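Local coordinates for Oxidored_FMN domain-containing protein ([Pseudomonas] geniculata N1, PDB 6L6J) that acts as a 6-hydroxypseudooxynicotine amine oxidase, a flavoprotein that carries FMN and a [4Fe-4S] cluster, at residues Ile166-Cys171 against Ala220-Phe225; Cys171-Ser176 against Asp257-Asp262; Ala226-Arg231 against Glu279-Phe284. All coordinates share one frame; numbering follows the deposited sequence.

Contact 1 (Ile166-Cys171 against Ala220-Phe225); sequences IVYVYC and AVAVRF. With FMN (flavin mononucleotide), chain B.
Strands 166-171 and 220-225 form a parallel ladder from I166-A220 to C171-F225, with 29° between their short axes. Five backbone hydrogen bonds hold it: V167 and V169 exchange bonds with A220, A222 and R224, and at the far end C171 N lies 3.0 Å from R224 O. Inside the barrel, A222 pushes its CB squarely onto the Y168 ring, 3.6 Å from the ring centroid, a clear CH-pi contact. The same ring presents its edge to the backbone of R224, Y168 CD2 standing 3.6 Å from R224 N, while its OH goes on to Y25 and D257. Y170 and R224 start out alike, each with CG anti to the backbone N (chi1 -179° and -174°), and run side by side toward the flavin. R224 then bends at chi2 and chi3. That turn delivers R224 NH2 to FMN O3' at 2.7 Å. A weak second bond joins R224 NH2 to FMN N1 at 3.4 Å, while NH1 makes a salt bridge to D257. Y170 OH is hydrogen-bonded to H173 ND1. On the outer face, C171 SG lies at the edge of the F225 ring, 4.1 Å from F225 CD1. These are the fourth and fifth strands of the FMN-binding TIM barrel, with R224 and Y170 turned inward to the flavin and the valines, C171 and F225 outward under helices 177-182 and 197-215.

Contact 2 (Cys171-Ser176 against Asp257-Asp262); sequences CAHNLS and DVNVSD. With FMN (flavin mononucleotide), chain B.
H173 and N259 meet through two different first torsions: the histidine has CG anti to its carbonyl carbon (chi1 -69°), which swings the ring back although its CB points away from strand 255-261, and the asparagine has CG in the crowded position between N and C (chi1 70°), lifting the amide toward that ring. They cross at about a right angle, imidazole and amide planes 88° apart, with H173 CE1 3.3 Å from N259 ND2. The other end of the amide faces A172, whose CB sits 4.0 Å from N259 OD1. One water ties the two segments together. It accepts from H173 N at 3.0 Å, donates to N259 OD1 at 2.8 Å and donates weakly to V260 O. Its oxygen is also centred on one face of the H173 ring, 3.6 Å from the ring plane, so the same water that bonds to atoms of loop and strand lies against the flat of the imidazole. The ring itself is gripped from two ends by residues beyond these segments: ND1 pairs with Y170 OH and NE2 with D266, which fixes its rotation beside the pyrimidine end of the flavin. Farther along, S261 comes up against the turn after the histidine; S261 OG is 3.8 Å from H173 C, and its hydrogen bonds go to Q179 and D229. This is the loop after the fourth barrel strand folding over the end of the sixth, at the C-terminal rim of the TIM barrel where the cofactor lies. The linked tyrosine, histidine and aspartate recall the Tyr-His-Asp triad of trimethylamine dehydrogenase.

Contact 3 (Ala226-Arg231 against Glu279-Phe284); sequences AVEDRR and EPFIDF
F281 reaches from helix 279-282 across to V227, E228 and R230, and its side chain can be walked outward. F281 CB lies 4.4 Å from V227 CG2. Two bonds on, past CG, F281 CD1 finds E228 OE1 at 3.7 Å; that oxygen sits at the ring edge, near its plane, and the carboxylate is turned 82° from the ring. CE1 is shared between the E228 carboxylate carbon and R230 CD. At the tip, F281 CZ comes 3.5 Å from R230 NE and lies over one face of the guanidinium, displaced from its middle, the two planes 34° apart. F281 CE2 completes the walk beside R230 NH2, 3.9 Å away. A serine in place of R230 would lack the guanidinium and CD beside F281 CZ and CE1, and would probably leave the far end of the ring with less to hold it. Nearer the backbone the contact is apolar and more buried. V227 CG2 touches I282 CG2 at 3.9 Å, and the other methyl, V227 CG1, meets F284 CZ at 4.0 Å as the two side chains run antiparallel alongside one another. F281 and I282 also rest on V260 and V258. A short helix in the long connection between the sixth and seventh strands is thus laid against the end of the fifth, a piece of the loop-and-helix layer round the TIM barrel sheet.

All three contacts gather round the fourth, fifth and sixth strands of the FMN-binding TIM barrel. Contact 2 lies between the others, its centre about 11 Å from that of contact 1 and about 10 Å from that of contact 3; the centres of contacts 1 and 3 are about 17 Å apart. C171 is common to contacts 1 and 2, and strand 220-229 runs through contacts 1 and 3. Along the chain contact 2 crosses both neighbours, whereas contact 1 closes before contact 3 opens. Adjacent strand ends of one barrel thus place residues of contacts 1 and 2 round the same FMN, while contact 3 packs a short helix against the end of strand 220-229, outside that site.

Contact 1 (Ile166-Cys171 against Ala220-Phe225)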
loop_
_atom_site.group_PDB
_atom_site.type_symbol
_atom_site.label_atom_id
_atom_site.label_comp_id
_atom_site.label_asym_id
_atom_site.label_seq_id
_atom_site.Cartn_x
_atom_site.Cartn_y
_atom_site.Cartn_z
ATOM N N ILE A 166 5.472 5.988 23.665
ATOM C CA ILE A 166 5.116 7.184 22.842
ATOM C C ILE A 166 3.602 7.172 22.647
ATOM O O ILE A 166 3.083 6.203 22.038
ATOM C CB ILE A 166 5.856 7.178 21.488
ATOM C CG1 ILE A 166 7.367 6.962 21.651
ATOM C CG2 ILE A 166 5.557 8.454 20.715
ATOM C CD1 ILE A 166 8.086 6.572 20.371
ATOM N N VAL A 167 2.928 8.212 23.137
ATOM C CA VAL A 167 1.448 8.365 23.090
ATOM C C VAL A 167 1.159 9.565 22.190
ATOM O O VAL A 167 1.730 10.627 22.478
ATOM C CB VAL A 167 0.892 8.528 24.515
ATOM C CG1 VAL A 167 -0.592 8.824 24.558
ATOM C CG2 VAL A 167 1.201 7.302 25.357
ATOM N N TYR A 168 0.329 9.395 21.145
ATOM C CA TYR A 168 0.118 10.406 20.062
ATOM C C TYR A 168 -1.088 11.309 20.373
ATOM O O TYR A 168 -2.011 10.917 21.152
ATOM C CB TYR A 168 -0.059 9.770 18.677
ATOM C CG TYR A 168 1.216 9.549 17.896
ATOM C CD1 TYR A 168 2.031 8.450 18.120
ATOM C CD2 TYR A 168 1.576 10.404 16.876
ATOM C CE1 TYR A 168 3.176 8.217 17.369
ATOM C CE2 TYR A 168 2.707 10.181 16.112
ATOM C CZ TYR A 168 3.524 9.093 16.361
ATOM O OH TYR A 168 4.664 8.913 15.620
ATOM N N VAL A 169 -1.053 12.510 19.795
ATOM C CA VAL A 169 -2.229 13.404 19.604
ATOM C C VAL A 169 -2.404 13.536 18.090
ATOM O O VAL A 169 -1.466 13.999 17.425
ATOM C CB VAL A 169 -2.037 14.761 20.304
ATOM C CG1 VAL A 169 -2.825 15.876 19.650
ATOM C CG2 VAL A 169 -2.388 14.676 21.780
ATOM N N TYR A 170 -3.518 13.057 17.540
ATOM C CA TYR A 170 -3.629 12.799 16.082
ATOM C C TYR A 170 -4.432 13.915 15.431
ATOM O O TYR A 170 -5.631 14.088 15.758
ATOM C CB TYR A 170 -4.288 11.454 15.822
ATOM C CG TYR A 170 -4.435 11.095 14.373
ATOM C CD1 TYR A 170 -3.328 11.005 13.554
ATOM C CD2 TYR A 170 -5.667 10.792 13.826
ATOM C CE1 TYR A 170 -3.439 10.642 12.220
ATOM C CE2 TYR A 170 -5.790 10.415 12.500
ATOM C CZ TYR A 170 -4.677 10.344 11.694
ATOM O OH TYR A 170 -4.773 9.991 10.388
ATOM N N CYS A 171 -3.787 14.635 14.523
ATOM C CA CYS A 171 -4.402 15.745 13.758
ATOM C C CYS A 171 -3.884 15.723 12.322
ATOM O O CYS A 171 -3.087 16.590 11.982
ATOM C CB CYS A 171 -4.109 17.072 14.435
ATOM S SG CYS A 171 -4.918 18.455 13.610
ATOM N N ALA A 220 6.799 9.860 26.163
ATOM C CA ALA A 220 6.882 10.956 25.177
ATOM C C ALA A 220 5.473 11.211 24.608
ATOM O O ALA A 220 4.709 10.238 24.431
ATOM C CB ALA A 220 7.860 10.601 24.092
ATOM N N VAL A 221 5.109 12.467 24.372
ATOM C CA VAL A 221 3.813 12.847 23.736
ATOM C C VAL A 221 4.094 13.337 22.319
ATOM O O VAL A 221 4.734 14.397 22.186
ATOM C CB VAL A 221 3.110 13.929 24.552
ATOM C CG1 VAL A 221 1.744 14.237 23.978
ATOM C CG2 VAL A 221 3.042 13.517 26.013
ATOM N N ALA A 222 3.694 12.559 21.310
ATOM C CA ALA A 222 3.939 12.870 19.882
ATOM C C ALA A 222 2.736 13.622 19.298
ATOM O O ALA A 222 1.624 13.422 19.753
ATOM C CB ALA A 222 4.224 11.598 19.123
ATOM N N VAL A 223 2.953 14.484 18.317
ATOM C CA VAL A 223 1.840 15.009 17.478
ATOM C C VAL A 223 2.073 14.495 16.067
ATOM O O VAL A 223 3.160 14.780 15.511
ATOM C CB VAL A 223 1.734 16.545 17.509
ATOM C CG1 VAL A 223 0.504 17.029 16.764
ATOM C CG2 VAL A 223 1.692 17.061 18.936
ATOM N N ARG A 224 1.109 13.754 15.517
ATOM C CA ARG A 224 1.062 13.545 14.054
ATOM C C ARG A 224 0.269 14.724 13.490
ATOM O O ARG A 224 -0.842 14.987 14.001
ATOM C CB ARG A 224 0.496 12.174 13.699
ATOM C CG ARG A 224 0.579 11.884 12.210
ATOM C CD ARG A 224 1.832 11.193 11.712
ATOM N NE ARG A 224 1.470 10.041 10.905
ATOM C CZ ARG A 224 2.141 9.560 9.870
ATOM N NH1 ARG A 224 3.253 10.123 9.448
ATOM N NH2 ARG A 224 1.666 8.508 9.230
ATOM N N PHE A 225 0.855 15.474 12.553
ATOM C CA PHE A 225 0.218 16.705 12.014
ATOM C C PHE A 225 0.415 16.771 10.500
ATOM O O PHE A 225 1.562 16.714 10.037
ATOM C CB PHE A 225 0.726 17.955 12.741
ATOM C CG PHE A 225 0.155 19.250 12.218
ATOM C CD1 PHE A 225 -1.214 19.472 12.230
ATOM C CD2 PHE A 225 0.975 20.249 11.721
ATOM C CE1 PHE A 225 -1.756 20.646 11.733
ATOM C CE2 PHE A 225 0.432 21.428 11.234
ATOM C CZ PHE A 225 -0.935 21.622 11.232
HETATM N N1 FMN B . -1.326 6.893 8.795
HETATM C C2 FMN B . -1.960 7.158 9.982
HETATM O O2 FMN B . -1.725 8.242 10.525
HETATM N N3 FMN B . -2.788 6.315 10.613
HETATM C C4 FMN B . -3.063 5.106 10.095
HETATM O O4 FMN B . -3.826 4.334 10.673
HETATM C C4A FMN B . -2.446 4.733 8.792
HETATM N N5 FMN B . -2.686 3.532 8.212
HETATM C C5A FMN B . -2.041 3.211 7.068
HETATM C C6 FMN B . -2.225 1.950 6.508
HETATM C C7 FMN B . -1.546 1.623 5.351
HETATM C C7M FMN B . -1.804 0.303 4.734
HETATM C C8 FMN B . -0.613 2.570 4.728
HETATM C C8M FMN B . 0.106 2.249 3.450
HETATM C C9 FMN B . -0.416 3.813 5.267
HETATM C C9A FMN B . -1.082 4.181 6.427
HETATM N N10 FMN B . -0.859 5.431 7.021
HETATM C C10 FMN B . -1.524 5.717 8.188
HETATM C "C1'" FMN B . 0.080 6.445 6.443
HETATM C "C2'" FMN B . 1.514 6.120 6.818
HETATM O "O2'" FMN B . 1.626 6.300 8.218
HETATM C "C3'" FMN B . 2.512 7.006 6.135
HETATM O "O3'" FMN B . 2.324 8.346 6.591
HETATM C "C4'" FMN B . 2.439 6.977 4.609
HETATM O "O4'" FMN B . 2.289 5.616 4.142
HETATM C "C5'" FMN B . 3.657 7.645 3.985
HETATM O "O5'" FMN B . 4.809 6.919 4.376
HETATM P P FMN B . 5.416 5.760 3.422
HETATM O O1P FMN B . 5.853 6.455 2.152
HETATM O O2P FMN B . 6.535 5.220 4.255
HETATM O O3P FMN B . 4.280 4.775 3.215
#

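Contact 2 (Cys171-Ser176 against Asp257-Asp262)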
loop_
_atom_site.group_PDB
_atom_site.type_symbol
_atom_site.label_atom_id
_atom_site.label_comp_id
_atom_site.label_asym_id
_atom_site.label_seq_id
_atom_site.Cartn_x
_atom_site.Cartn_y
_atom_site.Cartn_z
ATOM N N CYS A 171 -3.787 14.635 14.523
ATOM C CA CYS A 171 -4.402 15.745 13.758
ATOM C C CYS A 171 -3.884 15.723 12.322
ATOM O O CYS A 171 -3.087 16.590 11.982
ATOM C CB CYS A 171 -4.109 17.072 14.435
ATOM S SG CYS A 171 -4.918 18.455 13.610
ATOM N N ALA A 172 -4.351 14.766 11.517
ATOM C CA ALA A 172 -3.823 14.464 10.168
ATOM C C ALA A 172 -4.855 13.710 9.330
ATOM O O ALA A 172 -5.950 13.490 9.836
ATOM C CB ALA A 172 -2.533 13.673 10.284
ATOM N N HIS A 173 -4.505 13.423 8.067
ATOM C CA HIS A 173 -5.243 12.599 7.063
ATOM C C HIS A 173 -6.692 13.071 6.802
ATOM O O HIS A 173 -7.411 12.333 6.080
ATOM C CB HIS A 173 -5.222 11.136 7.524
ATOM C CG HIS A 173 -3.857 10.556 7.442
ATOM N ND1 HIS A 173 -3.089 10.339 8.556
ATOM C CD2 HIS A 173 -3.116 10.186 6.369
ATOM C CE1 HIS A 173 -1.925 9.844 8.173
ATOM N NE2 HIS A 173 -1.914 9.741 6.832
ATOM N N ASN A 174 -7.130 14.214 7.352
ATOM C CA ASN A 174 -8.573 14.539 7.460
ATOM C C ASN A 174 -9.339 13.366 8.125
ATOM O O ASN A 174 -10.532 13.166 7.800
ATOM C CB ASN A 174 -9.146 14.860 6.085
ATOM C CG ASN A 174 -10.534 15.448 6.175
ATOM O OD1 ASN A 174 -10.867 16.055 7.203
ATOM N ND2 ASN A 174 -11.347 15.252 5.140
ATOM N N LEU A 175 -8.693 12.634 9.043
ATOM C CA LEU A 175 -9.318 11.566 9.871
ATOM C C LEU A 175 -9.257 11.936 11.359
ATOM O O LEU A 175 -9.117 11.022 12.174
ATOM C CB LEU A 175 -8.601 10.237 9.609
ATOM C CG LEU A 175 -8.503 9.810 8.144
ATOM C CD1 LEU A 175 -7.667 8.547 8.010
ATOM C CD2 LEU A 175 -9.888 9.601 7.526
ATOM N N SER A 176 -9.406 13.218 11.707
ATOM C CA SER A 176 -9.293 13.713 13.105
ATOM C C SER A 176 -10.279 14.852 13.363
ATOM O O SER A 176 -10.332 15.802 12.555
ATOM C CB SER A 176 -7.886 14.164 13.411
ATOM O OG SER A 176 -7.884 15.021 14.550
ATOM N N ASP A 257 5.526 14.459 14.423
ATOM C CA ASP A 257 5.356 13.505 13.288
ATOM C C ASP A 257 4.581 14.210 12.162
ATOM O O ASP A 257 3.365 14.484 12.370
ATOM C CB ASP A 257 4.670 12.207 13.736
ATOM C CG ASP A 257 4.660 11.141 12.652
ATOM O OD1 ASP A 257 4.813 11.497 11.454
ATOM O OD2 ASP A 257 4.526 9.967 13.006
ATOM N N VAL A 258 5.235 14.519 11.030
ATOM C CA VAL A 258 4.675 15.487 10.033
ATOM C C VAL A 258 4.618 14.873 8.628
ATOM O O VAL A 258 5.621 14.274 8.151
ATOM C CB VAL A 258 5.388 16.860 10.037
ATOM C CG1 VAL A 258 5.100 17.638 11.317
ATOM C CG2 VAL A 258 6.883 16.753 9.767
ATOM N N ASN A 259 3.468 15.085 7.981
ATOM C CA ASN A 259 3.124 14.538 6.644
ATOM C C ASN A 259 2.132 15.484 5.948
ATOM O O ASN A 259 1.875 16.579 6.490
ATOM C CB ASN A 259 2.619 13.096 6.783
ATOM C CG ASN A 259 1.258 12.998 7.444
ATOM O OD1 ASN A 259 0.704 14.003 7.905
ATOM N ND2 ASN A 259 0.723 11.783 7.506
ATOM N N VAL A 260 1.574 15.070 4.805
ATOM C CA VAL A 260 0.624 15.899 3.995
ATOM C C VAL A 260 -0.793 15.314 4.124
ATOM O O VAL A 260 -0.958 14.067 4.074
ATOM C CB VAL A 260 1.083 16.001 2.531
ATOM C CG1 VAL A 260 2.456 16.642 2.438
ATOM C CG2 VAL A 260 1.076 14.651 1.825
ATOM N N SER A 261 -1.791 16.185 4.281
ATOM C CA SER A 261 -3.208 15.769 4.472
ATOM C C SER A 261 -3.786 15.179 3.177
ATOM O O SER A 261 -3.470 15.649 2.030
ATOM C CB SER A 261 -4.119 16.853 4.989
ATOM O OG SER A 261 -5.396 16.298 5.333
ATOM N N ASP A 262 -4.647 14.198 3.436
ATOM C CA ASP A 262 -5.295 13.225 2.527
ATOM C C ASP A 262 -4.327 12.074 2.214
ATOM O O ASP A 262 -3.199 12.326 1.768
ATOM C CB ASP A 262 -5.919 13.871 1.299
ATOM C CG ASP A 262 -7.064 13.030 0.741
ATOM O OD1 ASP A 262 -8.021 12.752 1.501
ATOM O OD2 ASP A 262 -6.970 12.614 -0.435
HETATM N N1 FMN B . -1.326 6.893 8.795
HETATM C C2 FMN B . -1.960 7.158 9.982
HETATM O O2 FMN B . -1.725 8.242 10.525
HETATM N N3 FMN B . -2.788 6.315 10.613
HETATM C C4 FMN B . -3.063 5.106 10.095
HETATM O O4 FMN B . -3.826 4.334 10.673
HETATM C C4A FMN B . -2.446 4.733 8.792
HETATM N N5 FMN B . -2.686 3.532 8.212
HETATM C C5A FMN B . -2.041 3.211 7.068
HETATM C C6 FMN B . -2.225 1.950 6.508
HETATM C C7 FMN B . -1.546 1.623 5.351
HETATM C C7M FMN B . -1.804 0.303 4.734
HETATM C C8 FMN B . -0.613 2.570 4.728
HETATM C C8M FMN B . 0.106 2.249 3.450
HETATM C C9 FMN B . -0.416 3.813 5.267
HETATM C C9A FMN B . -1.082 4.181 6.427
HETATM N N10 FMN B . -0.859 5.431 7.021
HETATM C C10 FMN B . -1.524 5.717 8.188
HETATM C "C1'" FMN B . 0.080 6.445 6.443
HETATM C "C2'" FMN B . 1.514 6.120 6.818
HETATM O "O2'" FMN B . 1.626 6.300 8.218
HETATM C "C3'" FMN B . 2.512 7.006 6.135
HETATM O "O3'" FMN B . 2.324 8.346 6.591
HETATM C "C4'" FMN B . 2.439 6.977 4.609
HETATM O "O4'" FMN B . 2.289 5.616 4.142
HETATM C "C5'" FMN B . 3.657 7.645 3.985
HETATM O "O5'" FMN B . 4.809 6.919 4.376
HETATM P P FMN B . 5.416 5.760 3.422
HETATM O O1P FMN B . 5.853 6.455 2.152
HETATM O O2P FMN B . 6.535 5.220 4.255
HETATM O O3P FMN B . 4.280 4.775 3.215
HETATM O O HOH W 1 -1.814 13.587 6.757
#

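Contact 3 (Ala226-Arg231 against Glu279-Phe284)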
loop_
_atom_site.group_PDB
_atom_site.type_symbol
_atom_site.label_atom_id
_atom_site.label_comp_id
_atom_site.label_asym_id
_atom_site.label_seq_id
_atom_site.Cartn_x
_atom_site.Cartn_y
_atom_site.Cartn_z
ATOM N N ALA A 226 -0.711 16.836 9.783
ATOM C CA ALA A 226 -0.795 17.231 8.363
ATOM C C ALA A 226 -0.512 18.737 8.265
ATOM O O ALA A 226 -1.341 19.541 8.785
ATOM C CB ALA A 226 -2.145 16.865 7.797
ATOM N N VAL A 227 0.631 19.089 7.660
ATOM C CA VAL A 227 1.095 20.500 7.530
ATOM C C VAL A 227 0.349 21.122 6.352
ATOM O O VAL A 227 -0.130 22.264 6.512
ATOM C CB VAL A 227 2.625 20.633 7.385
ATOM C CG1 VAL A 227 3.329 20.290 8.683
ATOM C CG2 VAL A 227 3.202 19.820 6.236
ATOM N N GLU A 228 0.201 20.371 5.254
ATOM C CA GLU A 228 -0.597 20.793 4.069
ATOM C C GLU A 228 -1.714 19.775 3.802
ATOM O O GLU A 228 -1.444 18.572 3.941
ATOM C CB GLU A 228 0.312 20.960 2.852
ATOM C CG GLU A 228 -0.434 21.407 1.604
ATOM C CD GLU A 228 0.233 22.508 0.795
ATOM O OE1 GLU A 228 1.217 23.100 1.306
ATOM O OE2 GLU A 228 -0.240 22.775 -0.347
ATOM N N ASP A 229 -2.917 20.244 3.438
ATOM C CA ASP A 229 -3.981 19.395 2.843
ATOM C C ASP A 229 -3.965 19.640 1.333
ATOM O O ASP A 229 -4.242 20.769 0.929
ATOM C CB ASP A 229 -5.365 19.643 3.474
ATOM C CG ASP A 229 -6.522 18.875 2.821
ATOM O OD1 ASP A 229 -6.897 19.241 1.690
ATOM O OD2 ASP A 229 -7.047 17.908 3.436
ATOM N N ARG A 230 -3.657 18.600 0.546
ATOM C CA ARG A 230 -3.539 18.677 -0.936
ATOM C C ARG A 230 -4.841 18.203 -1.589
ATOM O O ARG A 230 -4.892 18.193 -2.836
ATOM C CB ARG A 230 -2.326 17.867 -1.396
ATOM C CG ARG A 230 -1.010 18.389 -0.837
ATOM C CD ARG A 230 0.206 17.814 -1.537
ATOM N NE ARG A 230 0.342 18.290 -2.909
ATOM C CZ ARG A 230 1.119 17.736 -3.843
ATOM N NH1 ARG A 230 1.144 18.242 -5.065
ATOM N NH2 ARG A 230 1.874 16.684 -3.566
ATOM N N ARG A 231 -5.852 17.847 -0.785
ATOM C CA ARG A 231 -7.191 17.408 -1.280
ATOM C C ARG A 231 -7.818 18.596 -2.027
ATOM O O ARG A 231 -7.895 18.537 -3.269
ATOM C CB ARG A 231 -8.061 16.855 -0.137
ATOM C CG ARG A 231 -9.445 16.376 -0.550
ATOM C CD ARG A 231 -9.454 15.257 -1.597
ATOM N NE ARG A 231 -10.630 15.320 -2.472
ATOM C CZ ARG A 231 -11.862 14.933 -2.133
ATOM N NH1 ARG A 231 -12.852 15.063 -3.000
ATOM N NH2 ARG A 231 -12.107 14.419 -0.939
ATOM N N GLU A 279 9.398 16.350 1.130
ATOM C CA GLU A 279 10.490 17.184 1.700
ATOM C C GLU A 279 10.065 18.646 1.628
ATOM O O GLU A 279 9.960 19.284 2.670
ATOM C CB GLU A 279 11.829 16.938 1.011
ATOM C CG GLU A 279 12.800 18.075 1.250
ATOM C CD GLU A 279 14.251 17.784 0.922
ATOM O OE1 GLU A 279 14.596 16.592 0.686
ATOM O OE2 GLU A 279 15.037 18.783 0.899
ATOM N N PRO A 280 9.789 19.207 0.423
ATOM C CA PRO A 280 9.399 20.615 0.281
ATOM C C PRO A 280 8.323 21.089 1.259
ATOM O O PRO A 280 8.383 22.221 1.616
ATOM C CB PRO A 280 8.810 20.715 -1.132
ATOM C CG PRO A 280 8.675 19.271 -1.588
ATOM C CD PRO A 280 9.797 18.524 -0.882
ATOM N N PHE A 281 7.399 20.209 1.667
ATOM C CA PHE A 281 6.221 20.541 2.513
ATOM C C PHE A 281 6.576 20.562 4.005
ATOM O O PHE A 281 5.946 21.385 4.726
ATOM C CB PHE A 281 5.096 19.529 2.298
ATOM C CG PHE A 281 4.531 19.489 0.904
ATOM C CD1 PHE A 281 3.549 20.389 0.515
ATOM C CD2 PHE A 281 4.970 18.537 -0.013
ATOM C CE1 PHE A 281 3.020 20.348 -0.769
ATOM C CE2 PHE A 281 4.443 18.500 -1.299
ATOM C CZ PHE A 281 3.473 19.410 -1.676
ATOM N N ILE A 282 7.530 19.720 4.451
ATOM C CA ILE A 282 7.905 19.552 5.898
ATOM C C ILE A 282 9.279 20.171 6.191
ATOM O O ILE A 282 9.601 20.264 7.378
ATOM C CB ILE A 282 7.821 18.076 6.379
ATOM C CG1 ILE A 282 8.702 17.112 5.572
ATOM C CG2 ILE A 282 6.383 17.599 6.414
ATOM C CD1 ILE A 282 10.194 17.339 5.728
ATOM N N ASP A 283 10.033 20.547 5.152
ATOM C CA ASP A 283 11.376 21.213 5.168
ATOM C C ASP A 283 11.462 22.282 6.258
ATOM O O ASP A 283 12.529 22.443 6.843
ATOM C CB ASP A 283 11.637 21.977 3.854
ATOM C CG ASP A 283 12.947 21.659 3.149
ATOM O OD1 ASP A 283 13.565 20.601 3.491
ATOM O OD2 ASP A 283 13.323 22.434 2.241
ATOM N N PHE A 284 10.386 23.040 6.455
ATOM C CA PHE A 284 10.348 24.239 7.335
ATOM C C PHE A 284 10.291 23.829 8.820
ATOM O O PHE A 284 10.647 24.646 9.695
ATOM C CB PHE A 284 9.146 25.127 6.984
ATOM C CG PHE A 284 7.835 24.641 7.555
ATOM C CD1 PHE A 284 7.079 23.677 6.885
ATOM C CD2 PHE A 284 7.354 25.143 8.756
ATOM C CE1 PHE A 284 5.853 23.253 7.382
ATOM C CE2 PHE A 284 6.140 24.704 9.263
ATOM C CZ PHE A 284 5.386 23.768 8.573
#